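Local structure of RNA-dependent RNA Polymerase (Bombyx mori cytoplasmic polyhedrosis virus, 6TZ0) at residues 53-58 with 223-228; 348-353 with 620-625; 566-571 with 608-613; 850-855 with 878-883. The protein catalyses RNA-directed RNA synthesis, transcribing the viral double-stranded genome into plus strands and, after core assembly, making the complementary minus strands. All coordinates share one frame; numbering follows the deposited sequence.

Contact 1: 53-58 with 223-228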
loop_
_atom_site.group_PDB
_atom_site.type_symbol
_atom_site.label_atom_id
_atom_site.label_comp_id
_atom_site.label_asym_id
_atom_site.label_seq_id
_atom_site.Cartn_x
_atom_site.Cartn_y
_atom_site.Cartn_z
ATOM N N SER A 53 14.949 26.029 38.678
ATOM C CA SER A 53 15.920 24.975 38.437
ATOM C C SER A 53 15.528 23.684 39.142
ATOM O O SER A 53 15.323 22.665 38.483
ATOM C CB SER A 53 17.314 25.433 38.884
ATOM O OG SER A 53 17.364 25.614 40.285
ATOM N N ASP A 54 15.382 23.706 40.461
ATOM C CA ASP A 54 14.864 22.563 41.192
ATOM C C ASP A 54 13.352 22.665 41.300
ATOM O O ASP A 54 12.783 23.758 41.277
ATOM C CB ASP A 54 15.478 22.472 42.589
ATOM C CG ASP A 54 16.916 22.001 42.563
ATOM O OD1 ASP A 54 17.275 21.229 41.653
ATOM O OD2 ASP A 54 17.691 22.402 43.453
ATOM N N TYR A 55 12.702 21.513 41.419
ATOM C CA TYR A 55 11.251 21.495 41.437
ATOM C C TYR A 55 10.782 20.238 42.147
ATOM O O TYR A 55 11.481 19.223 42.172
ATOM C CB TYR A 55 10.697 21.559 40.018
ATOM C CG TYR A 55 9.230 21.864 39.924
ATOM C CD1 TYR A 55 8.766 23.160 40.068
ATOM C CD2 TYR A 55 8.310 20.863 39.684
ATOM C CE1 TYR A 55 7.423 23.449 39.978
ATOM C CE2 TYR A 55 6.964 21.136 39.597
ATOM C CZ TYR A 55 6.527 22.430 39.744
ATOM O OH TYR A 55 5.189 22.714 39.652
ATOM N N SER A 56 9.593 20.317 42.733
ATOM C CA SER A 56 9.058 19.228 43.530
ATOM C C SER A 56 7.565 19.099 43.271
ATOM O O SER A 56 6.889 20.077 42.944
ATOM C CB SER A 56 9.324 19.451 45.022
ATOM O OG SER A 56 8.785 18.401 45.798
ATOM N N GLY A 57 7.061 17.881 43.411
ATOM C CA GLY A 57 5.656 17.623 43.184
ATOM C C GLY A 57 5.403 16.133 43.089
ATOM O O GLY A 57 6.252 15.317 43.451
ATOM N N GLU A 58 4.225 15.799 42.581
ATOM C CA GLU A 58 3.752 14.425 42.542
ATOM C C GLU A 58 3.983 13.797 41.173
ATOM O O GLU A 58 4.152 14.485 40.166
ATOM C CB GLU A 58 2.266 14.364 42.890
ATOM C CG GLU A 58 1.949 14.739 44.316
ATOM C CD GLU A 58 0.463 14.724 44.596
ATOM O OE1 GLU A 58 -0.317 14.546 43.640
ATOM O OE2 GLU A 58 0.072 14.890 45.768
ATOM N N THR A 223 2.781 14.919 34.869
ATOM C CA THR A 223 2.734 16.047 35.782
ATOM C C THR A 223 3.839 17.025 35.387
ATOM O O THR A 223 4.478 16.878 34.343
ATOM C CB THR A 223 2.852 15.563 37.224
ATOM O OG1 THR A 223 4.124 14.941 37.425
ATOM C CG2 THR A 223 1.767 14.555 37.520
ATOM N N HIS A 224 4.083 18.043 36.209
ATOM C CA HIS A 224 5.108 19.020 35.854
ATOM C C HIS A 224 6.511 18.479 36.101
ATOM O O HIS A 224 7.426 18.727 35.303
ATOM C CB HIS A 224 4.874 20.321 36.617
ATOM C CG HIS A 224 3.628 21.038 36.207
ATOM N ND1 HIS A 224 3.523 21.729 35.022
ATOM C CD2 HIS A 224 2.425 21.156 36.816
ATOM C CE1 HIS A 224 2.316 22.253 34.922
ATOM N NE2 HIS A 224 1.628 21.918 35.997
ATOM N N VAL A 225 6.687 17.707 37.171
ATOM C CA VAL A 225 7.990 17.118 37.449
ATOM C C VAL A 225 8.290 16.021 36.435
ATOM O O VAL A 225 9.437 15.841 35.997
ATOM C CB VAL A 225 8.018 16.576 38.887
ATOM C CG1 VAL A 225 9.436 16.400 39.348
ATOM C CG2 VAL A 225 7.227 17.451 39.817
ATOM N N GLU A 226 7.258 15.286 36.030
ATOM C CA GLU A 226 7.421 14.305 34.970
ATOM C C GLU A 226 7.690 14.965 33.625
ATOM O O GLU A 226 8.380 14.384 32.784
ATOM C CB GLU A 226 6.187 13.416 34.903
ATOM C CG GLU A 226 6.070 12.459 36.068
ATOM C CD GLU A 226 4.815 11.630 36.006
ATOM O OE1 GLU A 226 3.939 11.950 35.184
ATOM O OE2 GLU A 226 4.713 10.645 36.761
ATOM N N SER A 227 7.194 16.187 33.418
ATOM C CA SER A 227 7.557 16.926 32.215
ATOM C C SER A 227 9.013 17.353 32.245
ATOM O O SER A 227 9.659 17.403 31.190
ATOM C CB SER A 227 6.665 18.149 32.049
ATOM O OG SER A 227 6.935 19.125 33.031
ATOM N N ILE A 228 9.541 17.658 33.435
ATOM C CA ILE A 228 10.974 17.917 33.572
ATOM C C ILE A 228 11.778 16.689 33.172
ATOM O O ILE A 228 12.746 16.788 32.409
ATOM C CB ILE A 228 11.312 18.349 35.007
ATOM C CG1 ILE A 228 10.612 19.643 35.352
ATOM C CG2 ILE A 228 12.795 18.537 35.183
ATOM C CD1 ILE A 228 10.731 19.961 36.773
#
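The hydroxyl of Thr223 is gripped from two directions: OG1 donates to the carbonyl O of Glu58 at 2.8 Å, and it accepts a weak hydrogen bond from the backbone N of Glu226. The donor lies in the carbonyl plane of Glu58, with a C=O...OG1 angle of 154°. With chi1 at 63°, OG1 sits between the backbone N and the carbonyl carbon of its own residue, a position from which it serves both the strand and the first turn of the helix. Glu226 returns the favour, its OE1 taking the N-H of Thr223 at 3.2 Å from above the carboxylate plane, and the reciprocal pair makes a capping box at the start of helix 224-237. The same carboxylate is held further by Ser60 and Tyr314. Strand 54-58, half of a two-stranded antiparallel hairpin with 64-68, packs on the helix start, its direction 127° from that of 224-228. Tyr55 reaches from the strand toward the helix: Val225 CG2 meets the edge of its ring, 3.6 Å from CD2, while Ile228 CD1 touches Tyr55 CB at 3.6 Å. His224 CB approaches CE2 of the Tyr55 ring at 3.7 Å. Val225 CG2 also lies 3.6 Å from Gly57 N, against the strand backbone.

Contact 2: 348-353 with 620-625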
loop_
_atom_site.group_PDB
_atom_site.type_symbol
_atom_site.label_atom_id
_atom_site.label_comp_id
_atom_site.label_asym_id
_atom_site.label_seq_id
_atom_site.Cartn_x
_atom_site.Cartn_y
_atom_site.Cartn_z
ATOM N N LEU A 348 16.203 12.554 4.506
ATOM C CA LEU A 348 16.461 12.130 3.137
ATOM C C LEU A 348 16.294 10.625 3.013
ATOM O O LEU A 348 16.806 9.864 3.835
ATOM C CB LEU A 348 17.882 12.515 2.718
ATOM C CG LEU A 348 18.310 13.977 2.622
ATOM C CD1 LEU A 348 19.795 14.037 2.324
ATOM C CD2 LEU A 348 17.524 14.731 1.576
ATOM N N THR A 349 15.590 10.197 1.965
ATOM C CA THR A 349 15.336 8.777 1.769
ATOM C C THR A 349 16.570 8.000 1.334
ATOM O O THR A 349 16.575 6.769 1.443
ATOM C CB THR A 349 14.217 8.594 0.755
ATOM O OG1 THR A 349 14.052 7.202 0.466
ATOM C CG2 THR A 349 14.532 9.338 -0.481
ATOM N N GLU A 350 17.622 8.682 0.871
ATOM C CA GLU A 350 18.886 8.000 0.628
ATOM C C GLU A 350 19.521 7.528 1.930
ATOM O O GLU A 350 20.312 6.581 1.926
ATOM C CB GLU A 350 19.860 8.916 -0.108
ATOM C CG GLU A 350 19.434 9.389 -1.486
ATOM C CD GLU A 350 18.670 10.702 -1.448
ATOM O OE1 GLU A 350 18.459 11.238 -0.344
ATOM O OE2 GLU A 350 18.304 11.214 -2.523
ATOM N N LEU A 351 19.197 8.180 3.046
ATOM C CA LEU A 351 19.761 7.792 4.331
ATOM C C LEU A 351 18.999 6.643 4.973
ATOM O O LEU A 351 19.603 5.816 5.659
ATOM C CB LEU A 351 19.790 8.992 5.276
ATOM C CG LEU A 351 20.762 10.120 4.937
ATOM C CD1 LEU A 351 20.557 11.292 5.867
ATOM C CD2 LEU A 351 22.189 9.619 5.019
ATOM N N SER A 352 17.690 6.570 4.760
ATOM C CA SER A 352 16.860 5.538 5.361
ATOM C C SER A 352 16.568 4.385 4.416
ATOM O O SER A 352 15.905 3.422 4.820
ATOM C CB SER A 352 15.543 6.140 5.846
ATOM O OG SER A 352 14.688 5.138 6.367
ATOM N N LEU A 353 17.057 4.456 3.178
ATOM C CA LEU A 353 16.755 3.433 2.186
ATOM C C LEU A 353 17.446 2.117 2.509
ATOM O O LEU A 353 16.902 1.043 2.240
ATOM C CB LEU A 353 17.155 3.954 0.808
ATOM C CG LEU A 353 16.837 3.238 -0.496
ATOM C CD1 LEU A 353 16.535 4.290 -1.527
ATOM C CD2 LEU A 353 18.031 2.430 -0.947
ATOM N N THR A 620 13.486 -2.020 -6.295
ATOM C CA THR A 620 12.983 -0.682 -6.530
ATOM C C THR A 620 14.112 0.247 -6.943
ATOM O O THR A 620 15.252 0.120 -6.491
ATOM C CB THR A 620 12.307 -0.137 -5.277
ATOM O OG1 THR A 620 13.256 -0.115 -4.207
ATOM C CG2 THR A 620 11.153 -1.016 -4.886
ATOM N N SER A 621 13.779 1.191 -7.812
ATOM C CA SER A 621 14.727 2.176 -8.306
ATOM C C SER A 621 14.294 3.547 -7.816
ATOM O O SER A 621 13.154 3.958 -8.043
ATOM C CB SER A 621 14.801 2.139 -9.831
ATOM O OG SER A 621 15.694 3.120 -10.309
ATOM N N TYR A 622 15.194 4.244 -7.135
ATOM C CA TYR A 622 14.943 5.600 -6.671
ATOM C C TYR A 622 15.802 6.577 -7.457
ATOM O O TYR A 622 16.983 6.316 -7.700
ATOM C CB TYR A 622 15.215 5.740 -5.174
ATOM C CG TYR A 622 15.045 7.158 -4.704
ATOM C CD1 TYR A 622 13.791 7.751 -4.670
ATOM C CD2 TYR A 622 16.139 7.909 -4.300
ATOM C CE1 TYR A 622 13.633 9.054 -4.254
ATOM C CE2 TYR A 622 15.991 9.206 -3.882
ATOM C CZ TYR A 622 14.739 9.779 -3.871
ATOM O OH TYR A 622 14.587 11.075 -3.441
ATOM N N GLU A 623 15.203 7.695 -7.856
ATOM C CA GLU A 623 15.900 8.738 -8.600
ATOM C C GLU A 623 16.344 9.818 -7.624
ATOM O O GLU A 623 15.521 10.596 -7.133
ATOM C CB GLU A 623 15.001 9.321 -9.683
ATOM C CG GLU A 623 15.666 10.400 -10.501
ATOM C CD GLU A 623 14.766 10.940 -11.588
ATOM O OE1 GLU A 623 13.605 10.489 -11.677
ATOM O OE2 GLU A 623 15.221 11.811 -12.359
ATOM N N SER A 624 17.640 9.877 -7.354
ATOM C CA SER A 624 18.173 10.785 -6.355
ATOM C C SER A 624 18.783 12.022 -6.998
ATOM O O SER A 624 19.310 11.973 -8.111
ATOM C CB SER A 624 19.220 10.084 -5.497
ATOM O OG SER A 624 20.333 9.715 -6.276
ATOM N N GLU A 625 18.699 13.141 -6.280
ATOM C CA GLU A 625 19.354 14.362 -6.727
ATOM C C GLU A 625 20.858 14.317 -6.501
ATOM O O GLU A 625 21.607 14.965 -7.236
ATOM C CB GLU A 625 18.753 15.570 -6.017
ATOM C CG GLU A 625 17.355 15.913 -6.471
ATOM C CD GLU A 625 16.772 17.082 -5.712
ATOM O OE1 GLU A 625 17.397 17.518 -4.723
ATOM O OE2 GLU A 625 15.694 17.572 -6.104
#
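Tyr622 and Thr349 meet from opposite directions, the methyl CG2 of Thr349 lying 3.4 Å from CZ of the tyrosine ring and equally near its OH. In Thr349 the torsion chi1 of 175° turns OG1 anti to the backbone N, which leaves CG2 as the branch directed at the ring. Glu350 arrives at about a right angle to Tyr622. Its carboxylate stands 71° from the ring plane, and OE2 lies at the ring edge, in plane, 3.4 Å from CE2. Such an approach places the oxygen beside the electron-poor hydrogens of the rim, a probably favourable electrostatic contact. The bent Glu350 chain carries OE2 over to the strand, where it also comes within 3.3 Å of Ser624 CB. The serine hydroxyl itself is engaged by the backbone N of Phe627. Farther along the helix, Leu353 crosses the tyrosine at a slant and brings CD1 to 4.1 Å from Tyr622 CB, adding an apolar contact at the root of the side chain. The two segments run roughly antiparallel, at 149°. Helix 349-356 packs on a four-stranded mixed sheet in the polymerase domain, in which strand 620-624 lies between 474-477 and 628-631; Leu476 of the first neighbour touches Thr349 and Leu353, and helix 121-134 packs against Leu348 and Leu351.

Contact 3: 566-571 with 608-613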
loop_
_atom_site.group_PDB
_atom_site.type_symbol
_atom_site.label_atom_id
_atom_site.label_comp_id
_atom_site.label_asym_id
_atom_site.label_seq_id
_atom_site.Cartn_x
_atom_site.Cartn_y
_atom_site.Cartn_z
ATOM N N PHE A 566 0.964 -22.784 -3.450
ATOM C CA PHE A 566 -0.464 -22.702 -3.155
ATOM C C PHE A 566 -1.232 -22.051 -4.300
ATOM O O PHE A 566 -2.305 -22.537 -4.702
ATOM C CB PHE A 566 -0.636 -21.937 -1.843
ATOM C CG PHE A 566 -2.048 -21.615 -1.487
ATOM C CD1 PHE A 566 -2.923 -22.600 -1.080
ATOM C CD2 PHE A 566 -2.487 -20.299 -1.509
ATOM C CE1 PHE A 566 -4.227 -22.281 -0.743
ATOM C CE2 PHE A 566 -3.780 -19.978 -1.174
ATOM C CZ PHE A 566 -4.650 -20.966 -0.788
ATOM N N VAL A 567 -0.674 -20.975 -4.861
ATOM C CA VAL A 567 -1.303 -20.291 -5.986
ATOM C C VAL A 567 -1.347 -21.189 -7.216
ATOM O O VAL A 567 -2.359 -21.240 -7.920
ATOM C CB VAL A 567 -0.573 -18.961 -6.255
ATOM C CG1 VAL A 567 -1.049 -18.312 -7.528
ATOM C CG2 VAL A 567 -0.817 -18.020 -5.113
ATOM N N LEU A 568 -0.284 -21.958 -7.463
ATOM C CA LEU A 568 -0.276 -22.841 -8.624
ATOM C C LEU A 568 -1.183 -24.049 -8.438
ATOM O O LEU A 568 -1.748 -24.537 -9.420
ATOM C CB LEU A 568 1.147 -23.283 -8.950
ATOM C CG LEU A 568 2.029 -22.207 -9.574
ATOM C CD1 LEU A 568 3.446 -22.708 -9.737
ATOM C CD2 LEU A 568 1.462 -21.789 -10.902
ATOM N N ASP A 569 -1.374 -24.515 -7.198
ATOM C CA ASP A 569 -2.347 -25.576 -6.940
ATOM C C ASP A 569 -3.764 -25.117 -7.253
ATOM O O ASP A 569 -4.512 -25.807 -7.966
ATOM C CB ASP A 569 -2.269 -26.033 -5.485
ATOM C CG ASP A 569 -1.040 -26.846 -5.191
ATOM O OD1 ASP A 569 -0.523 -27.500 -6.116
ATOM O OD2 ASP A 569 -0.597 -26.848 -4.024
ATOM N N VAL A 570 -4.142 -23.943 -6.739
ATOM C CA VAL A 570 -5.486 -23.431 -6.995
ATOM C C VAL A 570 -5.661 -23.097 -8.473
ATOM O O VAL A 570 -6.720 -23.344 -9.058
ATOM C CB VAL A 570 -5.772 -22.212 -6.102
ATOM C CG1 VAL A 570 -7.165 -21.685 -6.347
ATOM C CG2 VAL A 570 -5.607 -22.572 -4.659
ATOM N N ALA A 571 -4.608 -22.586 -9.113
ATOM C CA ALA A 571 -4.689 -22.230 -10.522
ATOM C C ALA A 571 -4.783 -23.455 -11.415
ATOM O O ALA A 571 -5.433 -23.402 -12.462
ATOM C CB ALA A 571 -3.480 -21.385 -10.913
ATOM N N ALA A 608 -1.265 -17.019 -16.335
ATOM C CA ALA A 608 -0.900 -15.745 -15.719
ATOM C C ALA A 608 -0.098 -15.945 -14.442
ATOM O O ALA A 608 0.907 -15.261 -14.223
ATOM C CB ALA A 608 -2.150 -14.922 -15.428
ATOM N N CYS A 609 -0.508 -16.896 -13.605
ATOM C CA CYS A 609 0.194 -17.134 -12.352
ATOM C C CYS A 609 1.568 -17.744 -12.580
ATOM O O CYS A 609 2.524 -17.392 -11.884
ATOM C CB CYS A 609 -0.647 -18.022 -11.443
ATOM S SG CYS A 609 -2.131 -17.218 -10.860
ATOM N N ALA A 610 1.703 -18.627 -13.572
ATOM C CA ALA A 610 3.007 -19.212 -13.849
ATOM C C ALA A 610 3.954 -18.193 -14.464
ATOM O O ALA A 610 5.151 -18.185 -14.152
ATOM C CB ALA A 610 2.850 -20.415 -14.767
ATOM N N LEU A 611 3.434 -17.309 -15.319
ATOM C CA LEU A 611 4.280 -16.284 -15.911
ATOM C C LEU A 611 4.681 -15.235 -14.889
ATOM O O LEU A 611 5.780 -14.679 -14.978
ATOM C CB LEU A 611 3.565 -15.655 -17.107
ATOM C CG LEU A 611 4.351 -14.751 -18.057
ATOM C CD1 LEU A 611 3.868 -14.962 -19.466
ATOM C CD2 LEU A 611 4.200 -13.291 -17.702
ATOM N N GLU A 612 3.823 -14.958 -13.911
ATOM C CA GLU A 612 4.228 -14.057 -12.843
ATOM C C GLU A 612 5.262 -14.706 -11.936
ATOM O O GLU A 612 6.253 -14.067 -11.569
ATOM C CB GLU A 612 3.006 -13.602 -12.048
ATOM C CG GLU A 612 3.281 -12.486 -11.059
ATOM C CD GLU A 612 3.671 -12.997 -9.689
ATOM O OE1 GLU A 612 3.185 -14.076 -9.300
ATOM O OE2 GLU A 612 4.494 -12.345 -9.022
ATOM N N ALA A 613 5.050 -15.967 -11.556
ATOM C CA ALA A 613 5.968 -16.641 -10.647
ATOM C C ALA A 613 7.322 -16.922 -11.279
ATOM O O ALA A 613 8.314 -17.032 -10.556
ATOM C CB ALA A 613 5.352 -17.945 -10.153
#
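Cys609 and Val567 carry the sulfur contact between these two helices: SG lies 3.7 Å from Val567 CG1, and the CB of the cysteine is close to the same methyl at 3.9 Å. The valine has CG1 anti to its backbone nitrogen (chi1 172°), and this is the methyl that meets the cysteine. One turn later, Ala571 places its CB 4.4 Å from SG, so Cys609 is touched by residues four apart on the facing helix. The thiol serves here as a compact apolar group. Segments 566-571 and 608-613, on helices 557-573 and 604-614, run almost antiparallel, at 160°, with axes 9.9 Å apart, within the catalytic polymerase region; the chain between them includes strands 585-591 and 598-602. The other contacts are made by a leucine methyl, against hydrocarbon groups and against the backbone. Leu568 extends its CD2 toward the helix carrying Ala610, reaching 4.3 Å from Ala610 CB and 4.1 Å from its backbone N. That methyl also approaches Cys609 CB, at 4.4 Å, and thus spans two successive residues. The small Cys609 and Ala610 side chains probably let the leucine methyl come close to the backbone. The contact across the pair is apolar; beside it, Glu612 forms a salt bridge with Arg641. Helix 501-508 packs against both partners, with Ile506 on Val567 and Met502 on Cys609.

Contact 4: 850-855 with 878-883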
loop_
_atom_site.group_PDB
_atom_site.type_symbol
_atom_site.label_atom_id
_atom_site.label_comp_id
_atom_site.label_asym_id
_atom_site.label_seq_id
_atom_site.Cartn_x
_atom_site.Cartn_y
_atom_site.Cartn_z
ATOM N N PHE A 850 -22.460 29.221 28.494
ATOM C CA PHE A 850 -22.845 30.586 28.172
ATOM C C PHE A 850 -23.892 31.062 29.165
ATOM O O PHE A 850 -24.770 30.298 29.565
ATOM C CB PHE A 850 -23.407 30.682 26.755
ATOM C CG PHE A 850 -22.374 30.548 25.681
ATOM C CD1 PHE A 850 -21.630 31.645 25.282
ATOM C CD2 PHE A 850 -22.139 29.326 25.076
ATOM C CE1 PHE A 850 -20.678 31.533 24.295
ATOM C CE2 PHE A 850 -21.183 29.203 24.088
ATOM C CZ PHE A 850 -20.453 30.310 23.697
ATOM N N GLU A 851 -23.801 32.329 29.561
ATOM C CA GLU A 851 -24.762 32.868 30.511
ATOM C C GLU A 851 -26.006 33.354 29.782
ATOM O O GLU A 851 -25.919 33.990 28.730
ATOM C CB GLU A 851 -24.149 34.009 31.320
ATOM C CG GLU A 851 -25.033 34.470 32.467
ATOM C CD GLU A 851 -24.432 35.601 33.263
ATOM O OE1 GLU A 851 -23.343 36.077 32.894
ATOM O OE2 GLU A 851 -25.049 36.013 34.266
ATOM N N ARG A 852 -27.168 33.037 30.344
ATOM C CA ARG A 852 -28.439 33.508 29.824
ATOM C C ARG A 852 -28.731 34.892 30.402
ATOM O O ARG A 852 -27.902 35.487 31.091
ATOM C CB ARG A 852 -29.545 32.514 30.161
ATOM C CG ARG A 852 -29.357 31.137 29.561
ATOM C CD ARG A 852 -30.552 30.256 29.863
ATOM N NE ARG A 852 -30.409 28.910 29.326
ATOM C CZ ARG A 852 -29.946 27.885 30.026
ATOM N NH1 ARG A 852 -29.602 28.054 31.291
ATOM N NH2 ARG A 852 -29.844 26.688 29.469
ATOM N N ARG A 853 -29.920 35.405 30.134
ATOM C CA ARG A 853 -30.334 36.682 30.694
ATOM C C ARG A 853 -30.633 36.610 32.198
ATOM O O ARG A 853 -30.599 37.626 32.889
ATOM C CB ARG A 853 -31.561 37.224 29.960
ATOM C CG ARG A 853 -31.275 37.750 28.566
ATOM C CD ARG A 853 -32.375 38.691 28.105
ATOM N NE ARG A 853 -32.114 39.226 26.773
ATOM C CZ ARG A 853 -31.327 40.268 26.526
ATOM N NH1 ARG A 853 -30.711 40.886 27.523
ATOM N NH2 ARG A 853 -31.149 40.687 25.282
ATOM N N ASP A 854 -30.925 35.412 32.698
ATOM C CA ASP A 854 -31.369 35.243 34.070
ATOM C C ASP A 854 -30.228 35.013 35.048
ATOM O O ASP A 854 -30.466 35.005 36.260
ATOM C CB ASP A 854 -32.341 34.068 34.152
ATOM C CG ASP A 854 -33.599 34.309 33.361
ATOM O OD1 ASP A 854 -33.976 35.489 33.196
ATOM O OD2 ASP A 854 -34.212 33.322 32.904
ATOM N N GLY A 855 -29.007 34.830 34.562
ATOM C CA GLY A 855 -27.909 34.413 35.399
ATOM C C GLY A 855 -27.655 32.925 35.384
ATOM O O GLY A 855 -26.638 32.480 35.929
ATOM N N VAL A 878 -29.201 29.218 24.575
ATOM C CA VAL A 878 -28.798 30.539 25.057
ATOM C C VAL A 878 -30.016 31.457 25.197
ATOM O O VAL A 878 -30.078 32.290 26.111
ATOM C CB VAL A 878 -27.707 31.113 24.126
ATOM C CG1 VAL A 878 -27.358 32.545 24.461
ATOM C CG2 VAL A 878 -26.451 30.286 24.245
ATOM N N SER A 879 -31.044 31.250 24.375
ATOM C CA SER A 879 -32.258 32.057 24.387
ATOM C C SER A 879 -33.251 31.669 25.494
ATOM O O SER A 879 -34.416 32.075 25.393
ATOM C CB SER A 879 -32.954 31.971 23.028
ATOM O OG SER A 879 -32.130 32.494 22.006
ATOM N N ASN A 880 -32.811 30.923 26.517
ATOM C CA ASN A 880 -33.604 30.499 27.679
ATOM C C ASN A 880 -34.830 29.694 27.237
ATOM O O ASN A 880 -35.977 30.134 27.302
ATOM C CB ASN A 880 -33.994 31.680 28.575
ATOM C CG ASN A 880 -34.406 31.239 29.967
ATOM O OD1 ASN A 880 -34.429 30.048 30.274
ATOM N ND2 ASN A 880 -34.718 32.201 30.822
ATOM N N ILE A 881 -34.514 28.495 26.753
ATOM C CA ILE A 881 -35.476 27.603 26.115
ATOM C C ILE A 881 -36.571 27.153 27.088
ATOM O O ILE A 881 -37.712 26.909 26.684
ATOM C CB ILE A 881 -34.690 26.431 25.500
ATOM C CG1 ILE A 881 -35.558 25.451 24.729
ATOM C CG2 ILE A 881 -33.815 25.759 26.539
ATOM C CD1 ILE A 881 -34.714 24.557 23.894
ATOM N N ARG A 882 -36.257 27.076 28.384
ATOM C CA ARG A 882 -37.276 26.779 29.388
ATOM C C ARG A 882 -38.281 27.922 29.495
ATOM O O ARG A 882 -39.502 27.696 29.533
ATOM C CB ARG A 882 -36.585 26.511 30.730
ATOM C CG ARG A 882 -37.432 25.957 31.872
ATOM C CD ARG A 882 -37.975 27.063 32.775
ATOM N NE ARG A 882 -36.921 27.942 33.271
ATOM C CZ ARG A 882 -37.133 29.173 33.726
ATOM N NH1 ARG A 882 -38.360 29.675 33.739
ATOM N NH2 ARG A 882 -36.118 29.907 34.157
ATOM N N GLU A 883 -37.782 29.160 29.548
ATOM C CA GLU A 883 -38.668 30.317 29.523
ATOM C C GLU A 883 -39.401 30.410 28.195
ATOM O O GLU A 883 -40.580 30.773 28.152
ATOM C CB GLU A 883 -37.883 31.596 29.791
ATOM C CG GLU A 883 -38.742 32.837 29.875
ATOM C CD GLU A 883 -37.946 34.083 30.172
ATOM O OE1 GLU A 883 -36.712 33.977 30.315
ATOM O OE2 GLU A 883 -38.558 35.168 30.258
#
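A loop braced against the start of a short helix is the setting here: residues 850-855, without regular secondary structure, lie along the link that leads into helix 881-886. Arg852 lies beside that link, its aliphatic chain extended from CG to NE. CG passes 3.7 Å from the carbonyl O of Val878, and CD lies 3.8 Å from Asn880 CA. The arginine and asparagine side chains cross at about a right angle, with guanidinium and amide planes 35° apart. At the far end of the arginine, a salt bridge with Asp877 ties the loop to the end of helix 873-878, while a hydrogen bond with Thr856 holds the guanidinium to the loop's own stretch of chain. Asn880 is the N-cap residue of helix 881-886, which belongs to the C-terminal region of the polymerase. Its CG is anti to the backbone N (chi1 -162°), and the amide extends toward Asp854, whose carboxylate plane is turned 74° from it. Around Asp854 the charges are mixed, though at this resolution its carboxylate oxygens are only approximately placed. OD2 is modelled 4.1 Å from Arg882 NH2, beyond a salt bridge and well out of the guanidinium plane, and 3.7 Å from Glu883 OE1, a like charge that the arginine may partly offset. On the apolar side, Val878 CG2 meets Phe850 CB at 4.0 Å; the phenylalanine ring then packs edge-to-face with Tyr900 and Phe902.

The four contacts sample separate parts of one large chain, and none touches another. Contacts 2 and 3 both belong to the central polymerase domain, and contact 3 is nested in the chain loop that contact 2 closes; helix 604-614 leads directly to strand 620-624, yet the nearest atoms of the two contacts remain about 14 Å apart. Contact 2 is the one near a substrate site: the side chain of Leu353 lies about 10 Å from that of Arg485, which binds UTP in another structure of this polymerase. Contact 1, whose helix segment lies in the N-terminal family region, and contact 4, whose helix segment lies in the C-terminal one, have centres about 43 Å apart. Contacts 3 and 4, with centres about 72 Å apart, lie on opposite sides of the chain's centre.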